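Cupin type-2 domain-containing protein (PDB 3H8U) is of unknown function but has the double-stranded beta-helix fold of the cupins and probably binds a metal ion. Local coordinates at residues Pro23-Ile29 with Trp44-Gln50; Asp62-Ser68 with Pro106-Val112; Ala53-His59 with Ala118-Glu124. All coordinates share one frame; numbering follows the deposited sequence.

Interaction 1 of 3, residues Pro23-Ile29 with Trp44-Gln50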
loop_
_atom_site.group_PDB
_atom_site.type_symbol
_atom_site.label_atom_id
_atom_site.label_comp_id
_atom_site.label_asym_id
_atom_site.label_seq_id
_atom_site.Cartn_x
_atom_site.Cartn_y
_atom_site.Cartn_z
ATOM N N PRO A 23 1.357 4.964 18.224
ATOM C CA PRO A 23 0.490 6.081 18.611
ATOM C C PRO A 23 1.309 7.059 19.398
ATOM O O PRO A 23 2.191 6.646 20.178
ATOM C CB PRO A 23 -0.571 5.436 19.516
ATOM C CG PRO A 23 -0.505 3.980 19.203
ATOM C CD PRO A 23 0.920 3.697 18.828
ATOM N N SER A 24 1.054 8.347 19.199
ATOM C CA SER A 24 1.720 9.369 19.994
ATOM C C SER A 24 0.809 10.553 20.256
ATOM O O SER A 24 0.070 10.950 19.388
ATOM C CB SER A 24 2.971 9.845 19.294
ATOM O OG SER A 24 3.616 10.833 20.093
ATOM N N ASN A 25 0.910 11.121 21.453
ATOM C CA ASN A 25 0.128 12.304 21.843
ATOM C C ASN A 25 0.772 13.595 21.357
ATOM O O ASN A 25 0.194 14.667 21.521
ATOM C CB ASN A 25 -0.116 12.340 23.371
ATOM C CG ASN A 25 -1.280 11.415 23.819
ATOM O OD1 ASN A 25 -2.232 11.163 23.066
ATOM N ND2 ASN A 25 -1.214 10.943 25.070
ATOM N N GLY A 26 1.952 13.497 20.747
ATOM C CA GLY A 26 2.577 14.645 20.090
ATOM C C GLY A 26 2.514 14.362 18.610
ATOM O O GLY A 26 1.706 13.550 18.206
ATOM N N GLU A 27 3.383 14.989 17.812
ATOM C CA GLU A 27 3.401 14.817 16.334
ATOM C C GLU A 27 3.409 13.320 15.939
ATOM O O GLU A 27 4.113 12.511 16.566
ATOM C CB GLU A 27 4.633 15.488 15.688
ATOM C CG GLU A 27 4.918 16.953 16.050
ATOM C CD GLU A 27 3.907 17.939 15.498
ATOM O OE1 GLU A 27 2.823 17.511 15.046
ATOM O OE2 GLU A 27 4.196 19.163 15.519
ATOM N N PRO A 28 2.579 12.931 14.949
ATOM C CA PRO A 28 2.618 11.511 14.553
ATOM C C PRO A 28 4.013 11.004 14.257
ATOM O O PRO A 28 4.831 11.754 13.723
ATOM C CB PRO A 28 1.757 11.470 13.289
ATOM C CG PRO A 28 0.781 12.556 13.485
ATOM C CD PRO A 28 1.519 13.666 14.237
ATOM N N ILE A 29 4.270 9.742 14.605
ATOM C CA ILE A 29 5.575 9.099 14.430
ATOM C C ILE A 29 5.696 8.417 13.062
ATOM O O ILE A 29 4.812 7.663 12.651
ATOM C CB ILE A 29 5.813 8.026 15.532
ATOM C CG1 ILE A 29 5.902 8.728 16.886
ATOM C CG2 ILE A 29 7.095 7.171 15.214
ATOM C CD1 ILE A 29 5.666 7.818 18.081
ATOM N N TRP A 44 1.614 5.081 9.374
ATOM C CA TRP A 44 1.231 6.267 10.065
ATOM C C TRP A 44 -0.040 6.044 10.906
ATOM O O TRP A 44 -0.945 5.336 10.492
ATOM C CB TRP A 44 0.953 7.384 9.069
ATOM C CG TRP A 44 2.156 7.913 8.399
ATOM C CD1 TRP A 44 2.579 7.607 7.141
ATOM C CD2 TRP A 44 3.100 8.837 8.933
ATOM N NE1 TRP A 44 3.718 8.295 6.850
ATOM C CE2 TRP A 44 4.068 9.065 7.927
ATOM C CE3 TRP A 44 3.221 9.501 10.143
ATOM C CZ2 TRP A 44 5.139 9.938 8.106
ATOM C CZ3 TRP A 44 4.302 10.374 10.332
ATOM C CH2 TRP A 44 5.236 10.585 9.316
ATOM N N HIS A 45 -0.067 6.697 12.060
ATOM C CA HIS A 45 -1.199 6.654 12.991
ATOM C C HIS A 45 -1.474 8.075 13.473
ATOM O O HIS A 45 -0.572 8.772 13.900
ATOM C CB HIS A 45 -0.863 5.731 14.175
ATOM C CG HIS A 45 -1.889 5.729 15.277
ATOM N ND1 HIS A 45 -2.114 6.806 16.114
ATOM C CD2 HIS A 45 -2.737 4.754 15.685
ATOM C CE1 HIS A 45 -3.054 6.486 16.990
ATOM N NE2 HIS A 45 -3.479 5.266 16.718
ATOM N N ALA A 46 -2.732 8.493 13.405
ATOM C CA ALA A 46 -3.157 9.758 13.982
ATOM C C ALA A 46 -4.396 9.564 14.845
ATOM O O ALA A 46 -5.364 8.931 14.440
ATOM C CB ALA A 46 -3.423 10.813 12.882
ATOM N N HIS A 47 -4.339 10.122 16.039
ATOM C CA HIS A 47 -5.503 10.249 16.904
ATOM C C HIS A 47 -6.433 11.319 16.330
ATOM O O HIS A 47 -5.988 12.212 15.585
ATOM C CB HIS A 47 -5.097 10.700 18.312
ATOM C CG HIS A 47 -4.360 9.670 19.102
ATOM N ND1 HIS A 47 -4.925 8.465 19.489
ATOM C CD2 HIS A 47 -3.113 9.690 19.641
ATOM C CE1 HIS A 47 -4.037 7.773 20.189
ATOM N NE2 HIS A 47 -2.937 8.500 20.301
ATOM N N PRO A 48 -7.721 11.273 16.717
ATOM C CA PRO A 48 -8.628 12.351 16.352
ATOM C C PRO A 48 -8.058 13.753 16.586
ATOM O O PRO A 48 -7.563 14.053 17.676
ATOM C CB PRO A 48 -9.832 12.098 17.262
ATOM C CG PRO A 48 -9.877 10.625 17.318
ATOM C CD PRO A 48 -8.426 10.237 17.485
ATOM N N GLY A 49 -8.122 14.579 15.559
ATOM C CA GLY A 49 -7.612 15.946 15.651
ATOM C C GLY A 49 -6.134 16.100 15.295
ATOM O O GLY A 49 -5.678 17.220 15.069
ATOM N N GLN A 50 -5.381 14.997 15.284
ATOM C CA GLN A 50 -3.959 15.044 14.952
ATOM C C GLN A 50 -3.823 15.176 13.462
ATOM O O GLN A 50 -4.755 14.825 12.707
ATOM C CB GLN A 50 -3.212 13.800 15.424
ATOM C CG GLN A 50 -3.085 13.728 16.909
ATOM C CD GLN A 50 -2.053 12.729 17.365
ATOM O OE1 GLN A 50 -2.083 11.581 16.966
ATOM N NE2 GLN A 50 -1.134 13.166 18.230
HETATM O O HOH W 1 -0.690 9.035 17.080
HETATM O O HOH W 2 -1.206 7.995 22.227
HETATM O O HOH W 3 -1.864 15.366 19.789
HETATM O O HOH W 4 2.203 7.385 13.356
HETATM O O HOH W 5 1.874 8.499 15.814
#
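Pro-23 lies over one face of the imidazole of His-45, its CB 4.0 Å from the ring centroid in a CH-pi contact; the CA of the same proline comes over the ring too, and CB also nears His-47. His-45 leaves the strand toward the loop, and with CG opposite its own N (chi1 173°) the ring offers a face to Pro-23. Ser-24 turns its side chain the other way, where OG accepts from the backbone N of Gly-26 in an ST turn, and meets 44-50 with its backbone. Its carbonyl O takes a hydrogen bond from NE2 of Gln-50 (2.8 Å, angle at the hydrogen 151°), the donor tilted somewhat from the carbonyl plane, and also touches the edge of the His-47 ring at CD2. OE1 of Gln-50 accepts from the backbone N of His-47 at 2.8 Å across a type II turn, so in this conformer both ends of the amide are engaged. A water joins Ser-24 N, His-45 ND1 and Gln-50 OE1, while another links the carbonyl O of Asn-25 to Gln-50 NE2. Beyond Gly-26, Pro-28 points its ring at the strand: CB rests 3.6 Å from the carbonyl O of His-45 and 4.0 Å from CE3 of Trp-44, and its own O lies at the edge of the indole. Ile-29 meets that ring through its carbonyl O, 3.5 Å from Trp-44 CE3, and two waters connect its N and O to the backbone of His-45. The loop, which leads from helix 17-20 into strand 31-35, thus lies across the end of strand 40-46, which runs between strands 31-35 and 107-114 in the sheet; Ile-52 of strand 51-56 also packs on Pro-28 and Trp-44.

Interaction 2 of 3, residues Asp62-Ser68 with Pro106-Val112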
loop_
_atom_site.group_PDB
_atom_site.type_symbol
_atom_site.label_atom_id
_atom_site.label_comp_id
_atom_site.label_asym_id
_atom_site.label_seq_id
_atom_site.Cartn_x
_atom_site.Cartn_y
_atom_site.Cartn_z
ATOM N N ASP A 62 3.596 9.588 -3.462
ATOM C CA ASP A 62 3.218 9.045 -2.181
ATOM C C ASP A 62 1.808 8.457 -2.282
ATOM O O ASP A 62 0.819 9.169 -2.490
ATOM C CB ASP A 62 3.266 10.133 -1.110
ATOM C CG ASP A 62 3.133 9.589 0.303
ATOM O OD1 ASP A 62 3.007 8.341 0.492
ATOM O OD2 ASP A 62 3.166 10.447 1.239
ATOM N N THR A 63 1.750 7.145 -2.167
ATOM C CA THR A 63 0.511 6.396 -2.250
ATOM C C THR A 63 0.136 5.917 -0.846
ATOM O O THR A 63 0.898 5.174 -0.212
ATOM C CB THR A 63 0.627 5.170 -3.206
ATOM O OG1 THR A 63 1.049 5.618 -4.502
ATOM C CG2 THR A 63 -0.754 4.504 -3.342
ATOM N N TRP A 64 -1.030 6.357 -0.365
ATOM C CA TRP A 64 -1.534 5.939 0.922
ATOM C C TRP A 64 -2.649 4.932 0.798
ATOM O O TRP A 64 -3.572 5.107 0.013
ATOM C CB TRP A 64 -2.116 7.109 1.718
ATOM C CG TRP A 64 -1.225 8.231 2.056
ATOM C CD1 TRP A 64 0.099 8.368 1.777
ATOM C CD2 TRP A 64 -1.594 9.384 2.822
ATOM N NE1 TRP A 64 0.571 9.529 2.320
ATOM C CE2 TRP A 64 -0.447 10.183 2.950
ATOM C CE3 TRP A 64 -2.790 9.808 3.426
ATOM C CZ2 TRP A 64 -0.442 11.385 3.648
ATOM C CZ3 TRP A 64 -2.789 11.009 4.126
ATOM C CH2 TRP A 64 -1.626 11.784 4.235
ATOM N N THR A 65 -2.583 3.871 1.610
ATOM C CA THR A 65 -3.695 2.927 1.694
ATOM C C THR A 65 -4.246 2.963 3.124
ATOM O O THR A 65 -3.549 2.666 4.085
ATOM C CB THR A 65 -3.254 1.492 1.271
ATOM O OG1 THR A 65 -2.928 1.478 -0.120
ATOM C CG2 THR A 65 -4.378 0.517 1.521
ATOM N N VAL A 66 -5.517 3.331 3.256
ATOM C CA VAL A 66 -6.092 3.547 4.559
ATOM C C VAL A 66 -6.603 2.225 5.173
ATOM O O VAL A 66 -7.478 1.535 4.596
ATOM C CB VAL A 66 -7.204 4.635 4.517
ATOM C CG1 VAL A 66 -7.684 4.889 5.916
ATOM C CG2 VAL A 66 -6.675 5.955 3.891
ATOM N N ILE A 67 -6.034 1.886 6.330
ATOM C CA ILE A 67 -6.372 0.682 7.122
ATOM C C ILE A 67 -7.569 0.907 8.036
ATOM O O ILE A 67 -8.453 0.052 8.160
ATOM C CB ILE A 67 -5.159 0.253 8.037
ATOM C CG1 ILE A 67 -3.880 0.009 7.209
ATOM C CG2 ILE A 67 -5.472 -0.975 8.824
ATOM C CD1 ILE A 67 -4.098 -0.989 6.087
ATOM N N SER A 68 -7.595 2.061 8.695
ATOM C CA SER A 68 -8.561 2.340 9.713
ATOM C C SER A 68 -8.915 3.808 9.719
ATOM O O SER A 68 -8.053 4.652 9.471
ATOM C CB SER A 68 -7.958 1.877 11.057
ATOM O OG SER A 68 -8.476 2.585 12.136
ATOM N N PRO A 106 -9.099 5.815 15.400
ATOM C CA PRO A 106 -7.742 6.092 14.952
ATOM C C PRO A 106 -7.667 6.071 13.428
ATOM O O PRO A 106 -8.318 5.233 12.759
ATOM C CB PRO A 106 -6.905 4.946 15.543
ATOM C CG PRO A 106 -7.930 3.919 16.002
ATOM C CD PRO A 106 -9.149 4.690 16.351
ATOM N N PHE A 107 -6.851 6.958 12.875
ATOM C CA PHE A 107 -6.641 6.982 11.431
ATOM C C PHE A 107 -5.291 6.329 11.153
ATOM O O PHE A 107 -4.264 6.823 11.615
ATOM C CB PHE A 107 -6.691 8.433 10.952
ATOM C CG PHE A 107 -6.311 8.632 9.509
ATOM C CD1 PHE A 107 -7.000 7.981 8.496
ATOM C CD2 PHE A 107 -5.305 9.524 9.156
ATOM C CE1 PHE A 107 -6.671 8.192 7.140
ATOM C CE2 PHE A 107 -4.986 9.744 7.783
ATOM C CZ PHE A 107 -5.668 9.055 6.794
ATOM N N ILE A 108 -5.310 5.176 10.469
ATOM C CA ILE A 108 -4.093 4.420 10.233
ATOM C C ILE A 108 -3.970 4.111 8.747
ATOM O O ILE A 108 -4.905 3.594 8.121
ATOM C CB ILE A 108 -4.075 3.110 11.095
ATOM C CG1 ILE A 108 -4.147 3.431 12.583
ATOM C CG2 ILE A 108 -2.824 2.278 10.806
ATOM C CD1 ILE A 108 -4.358 2.241 13.479
ATOM N N PHE A 109 -2.802 4.406 8.193
ATOM C CA PHE A 109 -2.548 4.143 6.787
ATOM C C PHE A 109 -1.113 3.735 6.539
ATOM O O PHE A 109 -0.233 3.965 7.358
ATOM C CB PHE A 109 -2.939 5.332 5.889
ATOM C CG PHE A 109 -2.132 6.553 6.100
ATOM C CD1 PHE A 109 -2.443 7.432 7.137
ATOM C CD2 PHE A 109 -1.076 6.857 5.268
ATOM C CE1 PHE A 109 -1.718 8.583 7.332
ATOM C CE2 PHE A 109 -0.322 8.014 5.467
ATOM C CZ PHE A 109 -0.670 8.892 6.491
ATOM N N VAL A 110 -0.945 3.085 5.399
ATOM C CA VAL A 110 0.334 2.647 4.920
ATOM C C VAL A 110 0.672 3.587 3.776
ATOM O O VAL A 110 -0.053 3.661 2.784
ATOM C CB VAL A 110 0.279 1.206 4.419
ATOM C CG1 VAL A 110 1.647 0.820 3.727
ATOM C CG2 VAL A 110 -0.068 0.264 5.568
ATOM N N SER A 111 1.803 4.262 3.927
ATOM C CA SER A 111 2.378 5.114 2.902
ATOM C C SER A 111 3.523 4.422 2.147
ATOM O O SER A 111 4.469 3.923 2.782
ATOM C CB SER A 111 2.933 6.384 3.552
ATOM O OG SER A 111 3.813 7.062 2.679
ATOM N N VAL A 112 3.436 4.440 0.812
ATOM C CA VAL A 112 4.516 3.979 -0.041
ATOM C C VAL A 112 4.993 5.173 -0.872
ATOM O O VAL A 112 4.280 5.618 -1.765
ATOM C CB VAL A 112 4.085 2.815 -0.953
ATOM C CG1 VAL A 112 5.306 2.306 -1.814
ATOM C CG2 VAL A 112 3.467 1.680 -0.123
HETATM O O HOH W 6 3.740 5.484 -4.718
#
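Trp-64 and Phe-109 stack face to face from neighbouring strands, the six-membered ring of the indole 4.0 Å from the phenyl centroid with the planes 25° apart. The overlap is close: CE2 of Phe-109 sits over the indole only 3.2 Å from Trp-64 CD2. Phe-109 gets there by taking the crowded rotamer, CG between its backbone N and carbonyl carbon (chi1 65°), which folds the ring along the sheet toward the tryptophan. Next to the stack, Phe-107 sets CE1 against CG1 of Val-66 at 3.7 Å, and Leu-83 from the opposite sheet touches Trp-64, Val-66 and Phe-107. At the other end of this face Asp-62 is gripped through both oxygens: OD1 accepts from Ser-111 OG on its syn side (2.7 Å), while OD2 takes NE1 of Trp-64 from above the carboxylate plane and is also hydrogen-bonded to NE2 of His-97. These bonds hold carboxylate and indole in place relative to each other.

The reverse face, with Thr-63, Thr-65, Val-110 and Val-112, is more loosely joined within the pair, and the second subunit packs on several of these residues. At one end a single water joins Thr-63 OG1 and Val-112 O, that hydroxyl being bonded to Gln-61 as well. The more exposed end holds Ile-67, Ser-68, Pro-106 and Ile-108; Ser-68 gives its OG to Pro-106 O at 2.7 Å. Here the antiparallel pairing slips by one: Ile-67 N and Ser-68 N both donate to Ile-108 O, a classic beta bulge, and CG1 of the bulge residue Ile-67 comes within 4.2 Å of Val-110 CG2. Two central antiparallel strands with aromatic rings facing the barrel interior and a sister subunit behind them fit the cupin double-stranded beta-helix.

Interaction 3 of 3, residues Ala53-His59 with Ala118-Glu124. With SO4 (sulfate ion), chain C.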
loop_
_atom_site.group_PDB
_atom_site.type_symbol
_atom_site.label_atom_id
_atom_site.label_comp_id
_atom_site.label_asym_id
_atom_site.label_seq_id
_atom_site.Cartn_x
_atom_site.Cartn_y
_atom_site.Cartn_z
ATOM N N ALA A 53 1.436 16.620 8.667
ATOM C CA ALA A 53 1.755 17.913 8.069
ATOM C C ALA A 53 1.795 17.849 6.557
ATOM O O ALA A 53 2.263 16.872 5.983
ATOM C CB ALA A 53 3.076 18.448 8.567
ATOM N N SER A 54 1.285 18.908 5.945
ATOM C CA SER A 54 1.252 19.043 4.515
ATOM C C SER A 54 2.665 19.244 3.981
ATOM O O SER A 54 3.478 20.011 4.534
ATOM C CB SER A 54 0.328 20.191 4.089
ATOM O OG SER A 54 -1.022 19.824 4.361
ATOM N N HIS A 55 2.927 18.521 2.906
ATOM C CA HIS A 55 4.234 18.465 2.305
ATOM C C HIS A 55 4.132 18.046 0.837
ATOM O O HIS A 55 3.095 17.581 0.365
ATOM C CB HIS A 55 5.167 17.513 3.090
ATOM C CG HIS A 55 4.711 16.085 3.175
ATOM N ND1 HIS A 55 3.631 15.672 3.941
ATOM C CD2 HIS A 55 5.247 14.955 2.653
ATOM C CE1 HIS A 55 3.507 14.361 3.851
ATOM N NE2 HIS A 55 4.493 13.894 3.105
ATOM N N VAL A 56 5.241 18.263 0.139
ATOM C CA VAL A 56 5.368 17.880 -1.254
ATOM C C VAL A 56 6.685 17.100 -1.468
ATOM O O VAL A 56 7.717 17.444 -0.891
ATOM C CB VAL A 56 5.282 19.159 -2.162
ATOM C CG1 VAL A 56 6.275 20.226 -1.715
ATOM C CG2 VAL A 56 5.472 18.813 -3.635
ATOM N N HIS A 57 6.640 16.058 -2.290
ATOM C CA HIS A 57 7.840 15.382 -2.748
ATOM C C HIS A 57 8.004 15.890 -4.184
ATOM O O HIS A 57 7.191 15.541 -5.044
ATOM C CB HIS A 57 7.700 13.851 -2.805
ATOM C CG HIS A 57 7.448 13.203 -1.484
ATOM N ND1 HIS A 57 6.180 12.895 -1.054
ATOM C CD2 HIS A 57 8.290 12.747 -0.535
ATOM C CE1 HIS A 57 6.250 12.334 0.137
ATOM N NE2 HIS A 57 7.522 12.231 0.473
ATOM N N PRO A 58 9.037 16.710 -4.447
ATOM C CA PRO A 58 9.280 17.224 -5.801
ATOM C C PRO A 58 9.484 16.146 -6.872
ATOM O O PRO A 58 9.181 16.365 -8.060
ATOM C CB PRO A 58 10.556 18.019 -5.621
ATOM C CG PRO A 58 10.486 18.481 -4.239
ATOM C CD PRO A 58 9.989 17.297 -3.499
ATOM N N HIS A 59 10.008 15.015 -6.439
ATOM C CA HIS A 59 10.386 13.935 -7.334
ATOM C C HIS A 59 9.974 12.552 -6.848
ATOM O O HIS A 59 10.652 11.575 -7.131
ATOM C CB HIS A 59 11.906 14.005 -7.582
ATOM C CG HIS A 59 12.339 15.255 -8.285
ATOM N ND1 HIS A 59 13.209 16.166 -7.718
ATOM C CD2 HIS A 59 11.943 15.796 -9.461
ATOM C CE1 HIS A 59 13.364 17.191 -8.536
ATOM N NE2 HIS A 59 12.614 16.992 -9.604
ATOM N N ALA A 118 13.207 9.800 -2.380
ATOM C CA ALA A 118 12.519 11.053 -2.686
ATOM C C ALA A 118 12.483 11.940 -1.447
ATOM O O ALA A 118 11.974 11.545 -0.375
ATOM C CB ALA A 118 11.107 10.805 -3.202
ATOM N N GLY A 119 13.024 13.143 -1.604
ATOM C CA GLY A 119 12.995 14.145 -0.555
ATOM C C GLY A 119 11.655 14.848 -0.505
ATOM O O GLY A 119 10.819 14.662 -1.382
ATOM N N PHE A 120 11.451 15.650 0.524
ATOM C CA PHE A 120 10.210 16.384 0.650
ATOM C C PHE A 120 10.458 17.762 1.208
ATOM O O PHE A 120 11.533 18.047 1.772
ATOM C CB PHE A 120 9.211 15.629 1.536
ATOM C CG PHE A 120 9.533 15.709 3.005
ATOM C CD1 PHE A 120 9.027 16.739 3.771
ATOM C CD2 PHE A 120 10.371 14.779 3.594
ATOM C CE1 PHE A 120 9.329 16.863 5.114
ATOM C CE2 PHE A 120 10.701 14.875 4.946
ATOM C CZ PHE A 120 10.176 15.923 5.714
ATOM N N ALA A 121 9.456 18.618 1.042
ATOM C CA ALA A 121 9.456 19.948 1.625
ATOM C C ALA A 121 8.099 20.150 2.252
ATOM O O ALA A 121 7.102 19.746 1.677
ATOM C CB ALA A 121 9.690 20.988 0.559
ATOM N N LEU A 122 8.061 20.750 3.446
ATOM C CA LEU A 122 6.800 21.177 4.043
ATOM C C LEU A 122 6.213 22.286 3.184
ATOM O O LEU A 122 6.948 23.147 2.696
ATOM C CB LEU A 122 7.002 21.715 5.446
ATOM C CG LEU A 122 7.394 20.696 6.494
ATOM C CD1 LEU A 122 7.578 21.375 7.841
ATOM C CD2 LEU A 122 6.347 19.632 6.590
ATOM N N ALA A 123 4.901 22.236 2.961
ATOM C CA ALA A 123 4.229 23.181 2.079
ATOM C C ALA A 123 2.729 23.139 2.294
ATOM O O ALA A 123 2.190 22.064 2.449
ATOM C CB ALA A 123 4.536 22.841 0.611
ATOM N N GLU A 124 2.058 24.295 2.250
ATOM C CA GLU A 124 0.578 24.316 2.322
ATOM C C GLU A 124 -0.081 24.548 0.948
ATOM O O GLU A 124 -1.277 24.362 0.773
ATOM C CB GLU A 124 0.101 25.356 3.328
ATOM C CG GLU A 124 0.585 25.096 4.761
ATOM C CD GLU A 124 -0.007 23.842 5.382
ATOM O OE1 GLU A 124 -1.139 23.467 5.012
ATOM O OE2 GLU A 124 0.664 23.176 6.217
HETATM S S SO4 C . 14.602 14.868 -4.523
HETATM O O1 SO4 C . 14.059 15.998 -5.282
HETATM O O2 SO4 C . 15.872 14.428 -5.101
HETATM O O3 SO4 C . 14.832 15.300 -3.140
HETATM O O4 SO4 C . 13.663 13.751 -4.581
HETATM O O HOH W 7 3.087 22.231 6.035
HETATM O O HOH W 8 0.101 21.146 7.514
HETATM O O HOH W 9 11.169 14.225 -4.029
#
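The carbonyl O of Ser-54 accepts both the backbone N of Ala-123 (3.1 Å), which comes from above the carbonyl plane, and a water; the same water bridges to Glu-124 OE2. A second water ties that carboxylate oxygen to Ser-54 N, while Ser-54 OG goes to His-74 of strand 70-74, two strands away in the same sheet. Between Val-56 and Ala-121 the pairing is tighter, with N to O bonds of 2.8 and 2.9 Å in the two directions. Strand 121-122 is thereby added to the edge of one sheet of the cupin barrel, alongside strand 51-56. On the inward face, His-55 keeps its ring fixed by donating ND1 to the carbonyl O of Ala-53 at 2.7 Å, and its CB lies 4.0 Å from CD1 of Phe-120. His-57 presents its edge to the backbone, CD2 being 3.3 Å from Gly-119 O. Both rings also meet His-97, a cluster consistent with the metal site of cupins. Past the strand, a sulfate, probably from the crystallisation liquor, joins the two segments: His-59 ND1 donates to its O1 almost straight (2.6 Å, 168°), and Gly-119 N donates to its O4.

Overall arrangement
Interaction 2 is the buried one, near the middle of the chain, whereas interactions 1 and 3 are surface contacts on loops and strand ends. Interactions 1 and 2 share a sheet: strand 40-46 pairs with strand 107-114, through backbone contacts from Trp-44 to Phe-109 and from Ala-46 to Phe-107, and the Trp-44 ring stacks on Phe-109. Interaction 3 belongs to the other sheet, its centre about 17 Å from that of interaction 2, yet His-55 and His-57 approach Asp-62 across the barrel. Chemistry follows place: an aromatic stack and bulged strand pairing inside; a glutamine amide, waters and prolines in interaction 1; brief strand pairing with waters and a sulfate in interaction 3.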